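Local coordinates for hydrazine synthase subunit alpha (Candidatus Kuenenia stuttgartiensis, PDB 5C2V), which makes hydrazine from hydroxylamine and ammonia as the second half-reaction of the hydrazine synthase complex, using heme c, at residues V29-P38 and P54-N65. Numbering follows the deposited sequence.
With BET (trimethyl glycine), chain B.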
loop_
_atom_site.group_PDB
_atom_site.type_symbol
_atom_site.label_atom_id
_atom_site.label_comp_id
_atom_site.label_asym_id
_atom_site.label_seq_id
_atom_site.Cartn_x
_atom_site.Cartn_y
_atom_site.Cartn_z
ATOM N N VAL D 29 -10.554 33.557 29.964
ATOM C CA VAL D 29 -10.218 34.068 28.638
ATOM C C VAL D 29 -11.296 35.012 28.114
ATOM O O VAL D 29 -12.383 34.573 27.734
ATOM C CB VAL D 29 -10.032 32.916 27.628
ATOM C CG1 VAL D 29 -9.774 33.464 26.231
ATOM C CG2 VAL D 29 -8.906 31.993 28.070
ATOM N N SER D 30 -11.001 36.310 28.108
ATOM C CA SER D 30 -11.934 37.294 27.564
ATOM C C SER D 30 -11.595 37.776 26.150
ATOM O O SER D 30 -12.378 38.505 25.544
ATOM C CB SER D 30 -12.015 38.503 28.500
ATOM O OG SER D 30 -10.765 39.163 28.591
ATOM N N GLN D 31 -10.449 37.360 25.616
ATOM C CA GLN D 31 -9.971 37.893 24.337
ATOM C C GLN D 31 -9.155 36.867 23.553
ATOM O O GLN D 31 -8.486 36.016 24.137
ATOM C CB GLN D 31 -9.130 39.158 24.558
ATOM C CG GLN D 31 -9.924 40.393 24.979
ATOM C CD GLN D 31 -9.074 41.648 25.059
ATOM O OE1 GLN D 31 -7.865 41.611 24.826
ATOM N NE2 GLN D 31 -9.705 42.770 25.389
ATOM N N ILE D 32 -9.215 36.950 22.225
ATOM C CA ILE D 32 -8.470 36.027 21.372
ATOM C C ILE D 32 -7.769 36.737 20.213
ATOM O O ILE D 32 -8.248 37.750 19.707
ATOM C CB ILE D 32 -9.385 34.921 20.791
ATOM C CG1 ILE D 32 -10.465 35.527 19.892
ATOM C CG2 ILE D 32 -10.017 34.092 21.903
ATOM C CD1 ILE D 32 -11.340 34.497 19.212
ATOM N N LEU D 33 -6.627 36.196 19.802
ATOM C CA LEU D 33 -5.911 36.687 18.630
ATOM C C LEU D 33 -6.068 35.703 17.480
ATOM O O LEU D 33 -5.991 34.493 17.690
ATOM C CB LEU D 33 -4.425 36.888 18.940
ATOM C CG LEU D 33 -4.002 38.030 19.864
ATOM C CD1 LEU D 33 -2.560 37.841 20.301
ATOM C CD2 LEU D 33 -4.170 39.363 19.160
ATOM N N PHE D 34 -6.287 36.205 16.268
ATOM C CA PHE D 34 -6.335 35.306 15.117
ATOM C C PHE D 34 -5.995 35.989 13.796
ATOM O O PHE D 34 -6.013 37.215 13.685
ATOM C CB PHE D 34 -7.709 34.628 15.015
ATOM C CG PHE D 34 -8.854 35.578 14.812
ATOM C CD1 PHE D 34 -9.292 35.896 13.536
ATOM C CD2 PHE D 34 -9.512 36.134 15.898
ATOM C CE1 PHE D 34 -10.353 36.761 13.347
ATOM C CE2 PHE D 34 -10.572 37.001 15.714
ATOM C CZ PHE D 34 -10.993 37.315 14.437
ATOM N N THR D 35 -5.676 35.168 12.800
ATOM C CA THR D 35 -5.273 35.643 11.484
ATOM C C THR D 35 -6.441 35.661 10.503
ATOM O O THR D 35 -7.204 34.695 10.404
ATOM C CB THR D 35 -4.145 34.768 10.896
ATOM O OG1 THR D 35 -3.055 34.696 11.825
ATOM C CG2 THR D 35 -3.646 35.341 9.578
ATOM N N GLN D 36 -6.570 36.771 9.784
ATOM C CA GLN D 36 -7.537 36.894 8.703
ATOM C C GLN D 36 -6.814 36.990 7.366
ATOM O O GLN D 36 -5.959 37.858 7.175
ATOM C CB GLN D 36 -8.431 38.118 8.907
ATOM C CG GLN D 36 -9.380 38.012 10.085
ATOM C CD GLN D 36 -10.276 39.227 10.215
ATOM O OE1 GLN D 36 -9.893 40.337 9.845
ATOM N NE2 GLN D 36 -11.479 39.022 10.737
ATOM N N SER D 37 -7.162 36.096 6.446
ATOM C CA SER D 37 -6.540 36.074 5.127
ATOM C C SER D 37 -7.579 36.311 4.038
ATOM O O SER D 37 -8.727 35.905 4.183
ATOM C CB SER D 37 -5.825 34.741 4.895
ATOM O OG SER D 37 -4.750 34.574 5.802
ATOM N N PRO D 38 -7.186 36.982 2.946
ATOM C CA PRO D 38 -8.119 37.161 1.827
ATOM C C PRO D 38 -8.520 35.805 1.261
ATOM O O PRO D 38 -7.694 34.892 1.301
ATOM C CB PRO D 38 -7.304 37.966 0.807
ATOM C CG PRO D 38 -6.182 38.574 1.593
ATOM C CD PRO D 38 -5.874 37.594 2.679
ATOM N N PRO D 54 0.478 34.090 3.350
ATOM C CA PRO D 54 -0.863 34.548 2.983
ATOM C C PRO D 54 -0.864 36.046 2.723
ATOM O O PRO D 54 -1.257 36.827 3.583
ATOM C CB PRO D 54 -1.704 34.185 4.209
ATOM C CG PRO D 54 -0.734 34.158 5.337
ATOM C CD PRO D 54 0.547 33.644 4.752
ATOM N N GLU D 55 -0.391 36.428 1.542
ATOM C CA GLU D 55 -0.255 37.829 1.161
ATOM C C GLU D 55 -1.552 38.610 1.347
ATOM O O GLU D 55 -2.614 38.192 0.883
ATOM C CB GLU D 55 0.213 37.930 -0.294
ATOM C CG GLU D 55 0.287 39.345 -0.835
ATOM C CD GLU D 55 0.873 39.401 -2.231
ATOM O OE1 GLU D 55 1.772 38.586 -2.533
ATOM O OE2 GLU D 55 0.433 40.254 -3.029
ATOM N N GLY D 56 -1.455 39.742 2.038
ATOM C CA GLY D 56 -2.605 40.587 2.298
ATOM C C GLY D 56 -3.389 40.175 3.531
ATOM O O GLY D 56 -4.568 40.500 3.660
ATOM N N SER D 57 -2.731 39.464 4.443
ATOM C CA SER D 57 -3.389 38.981 5.653
ATOM C C SER D 57 -3.035 39.819 6.871
ATOM O O SER D 57 -1.924 40.338 6.982
ATOM C CB SER D 57 -3.030 37.522 5.917
ATOM O OG SER D 57 -3.359 36.721 4.799
ATOM N N ARG D 58 -3.988 39.944 7.787
ATOM C CA ARG D 58 -3.786 40.754 8.982
ATOM C C ARG D 58 -4.021 39.949 10.256
ATOM O O ARG D 58 -4.829 39.022 10.277
ATOM C CB ARG D 58 -4.709 41.973 8.955
ATOM C CG ARG D 58 -6.187 41.623 9.011
ATOM C CD ARG D 58 -7.056 42.823 8.686
ATOM N NE ARG D 58 -8.459 42.580 9.004
ATOM C CZ ARG D 58 -9.448 43.417 8.711
ATOM N NH1 ARG D 58 -9.189 44.556 8.082
ATOM N NH2 ARG D 58 -10.696 43.115 9.041
ATOM N N ILE D 59 -3.301 40.302 11.316
ATOM C CA ILE D 59 -3.509 39.687 12.621
ATOM C C ILE D 59 -4.377 40.595 13.480
ATOM O O ILE D 59 -4.089 41.784 13.622
ATOM C CB ILE D 59 -2.180 39.410 13.342
ATOM C CG1 ILE D 59 -1.292 38.507 12.486
ATOM C CG2 ILE D 59 -2.428 38.785 14.705
ATOM C CD1 ILE D 59 0.009 38.140 13.146
ATOM N N VAL D 60 -5.441 40.038 14.047
ATOM C CA VAL D 60 -6.411 40.848 14.772
ATOM C C VAL D 60 -6.722 40.328 16.174
ATOM O O VAL D 60 -6.582 39.133 16.464
ATOM C CB VAL D 60 -7.735 40.957 13.990
ATOM C CG1 VAL D 60 -7.526 41.720 12.691
ATOM C CG2 VAL D 60 -8.300 39.577 13.714
ATOM N N LEU D 61 -7.147 41.253 17.032
ATOM C CA LEU D 61 -7.558 40.949 18.397
ATOM C C LEU D 61 -9.062 41.150 18.556
ATOM O O LEU D 61 -9.609 42.173 18.137
ATOM C CB LEU D 61 -6.798 41.825 19.396
ATOM C CG LEU D 61 -7.187 41.720 20.872
ATOM C CD1 LEU D 61 -7.003 40.301 21.382
ATOM C CD2 LEU D 61 -6.375 42.701 21.707
ATOM N N PHE D 62 -9.721 40.172 19.167
ATOM C CA PHE D 62 -11.173 40.176 19.291
ATOM C C PHE D 62 -11.616 39.891 20.723
ATOM O O PHE D 62 -11.155 38.933 21.348
ATOM C CB PHE D 62 -11.783 39.152 18.331
ATOM C CG PHE D 62 -13.263 38.963 18.496
ATOM C CD1 PHE D 62 -14.156 39.879 17.965
ATOM C CD2 PHE D 62 -13.763 37.860 19.169
ATOM C CE1 PHE D 62 -15.520 39.704 18.113
ATOM C CE2 PHE D 62 -15.125 37.679 19.319
ATOM C CZ PHE D 62 -16.004 38.603 18.790
ATOM N N ASP D 63 -12.513 40.728 21.235
ATOM C CA ASP D 63 -13.053 40.557 22.578
ATOM C C ASP D 63 -14.330 39.722 22.533
ATOM O O ASP D 63 -15.257 40.030 21.786
ATOM C CB ASP D 63 -13.324 41.918 23.223
ATOM C CG ASP D 63 -13.754 41.804 24.673
ATOM O OD1 ASP D 63 -14.968 41.648 24.924
ATOM O OD2 ASP D 63 -12.879 41.872 25.562
ATOM N N LEU D 64 -14.372 38.667 23.342
ATOM C CA LEU D 64 -15.474 37.711 23.308
ATOM C C LEU D 64 -16.748 38.253 23.951
ATOM O O LEU D 64 -17.820 37.664 23.816
ATOM C CB LEU D 64 -15.063 36.410 23.999
ATOM C CG LEU D 64 -13.746 35.783 23.535
ATOM C CD1 LEU D 64 -13.484 34.476 24.268
ATOM C CD2 LEU D 64 -13.751 35.568 22.030
ATOM N N ASN D 65 -16.626 39.378 24.649
ATOM C CA ASN D 65 -17.759 39.973 25.348
ATOM C C ASN D 65 -18.276 41.226 24.645
ATOM O O ASN D 65 -19.423 41.268 24.201
ATOM C CB ASN D 65 -17.378 40.296 26.795
ATOM C CG ASN D 65 -17.075 39.051 27.608
ATOM O OD1 ASN D 65 -17.982 38.402 28.133
ATOM N ND2 ASN D 65 -15.796 38.708 27.713
HETATM N N BET B . -3.685 45.271 5.234
HETATM C CA BET B . -4.756 46.354 5.224
HETATM C C BET B . -6.162 45.737 5.745
HETATM O O BET B . -7.029 45.629 4.843
HETATM O OXT BET B . -6.194 45.460 6.966
HETATM C C1 BET B . -2.604 45.604 4.222
HETATM C C2 BET B . -4.270 43.906 4.868
HETATM C C3 BET B . -3.003 45.217 6.590
#
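Q36 and R58 run alongside each other, leaving the sheet in one direction, and illustrate how a hydrogen-bonded residue pair of antiparallel strands can join through side chains as well as backbones. The Q36 amide and R58 guanidinium lie nearly coplanar, 22° apart, and Q36 OE1 takes two bonds at one guanidinium edge, from R58 NE at 2.8 Å and R58 NH2 at 3.0 Å. This double grip should restrict rotation of both groups, while Q36 NE2 turns to D382 in a weak bond. A different edge, on the NH1 side, meets trimethyl glycine, whose OXT receives a weak bond from R58 NH1 at 3.3 Å.

Farther along the face carrying Q36 and R58, F34 stands with CG between its backbone N and carbonyl carbon (chi1 62°), which tips the ring toward the partner strand. V60 CG2 sits over one ring face in a CH-pi contact, 3.6 Å from the F34 centroid, and F62 CB meets the ring edge at F34 CE2, 3.6 Å away. Across the reverse face, L33 CD2 packs 3.6 Å from L61 CB.

Six backbone bonds join I32, F34 and Q36 to F62, V60 and R58. These are the middle strands of a four-stranded antiparallel sheet, consistent with a blade of the N-terminal beta-propeller: 69-71 flanks 58-63, 381-387 flanks 31-37, and 76-84 packs against T35 and I59.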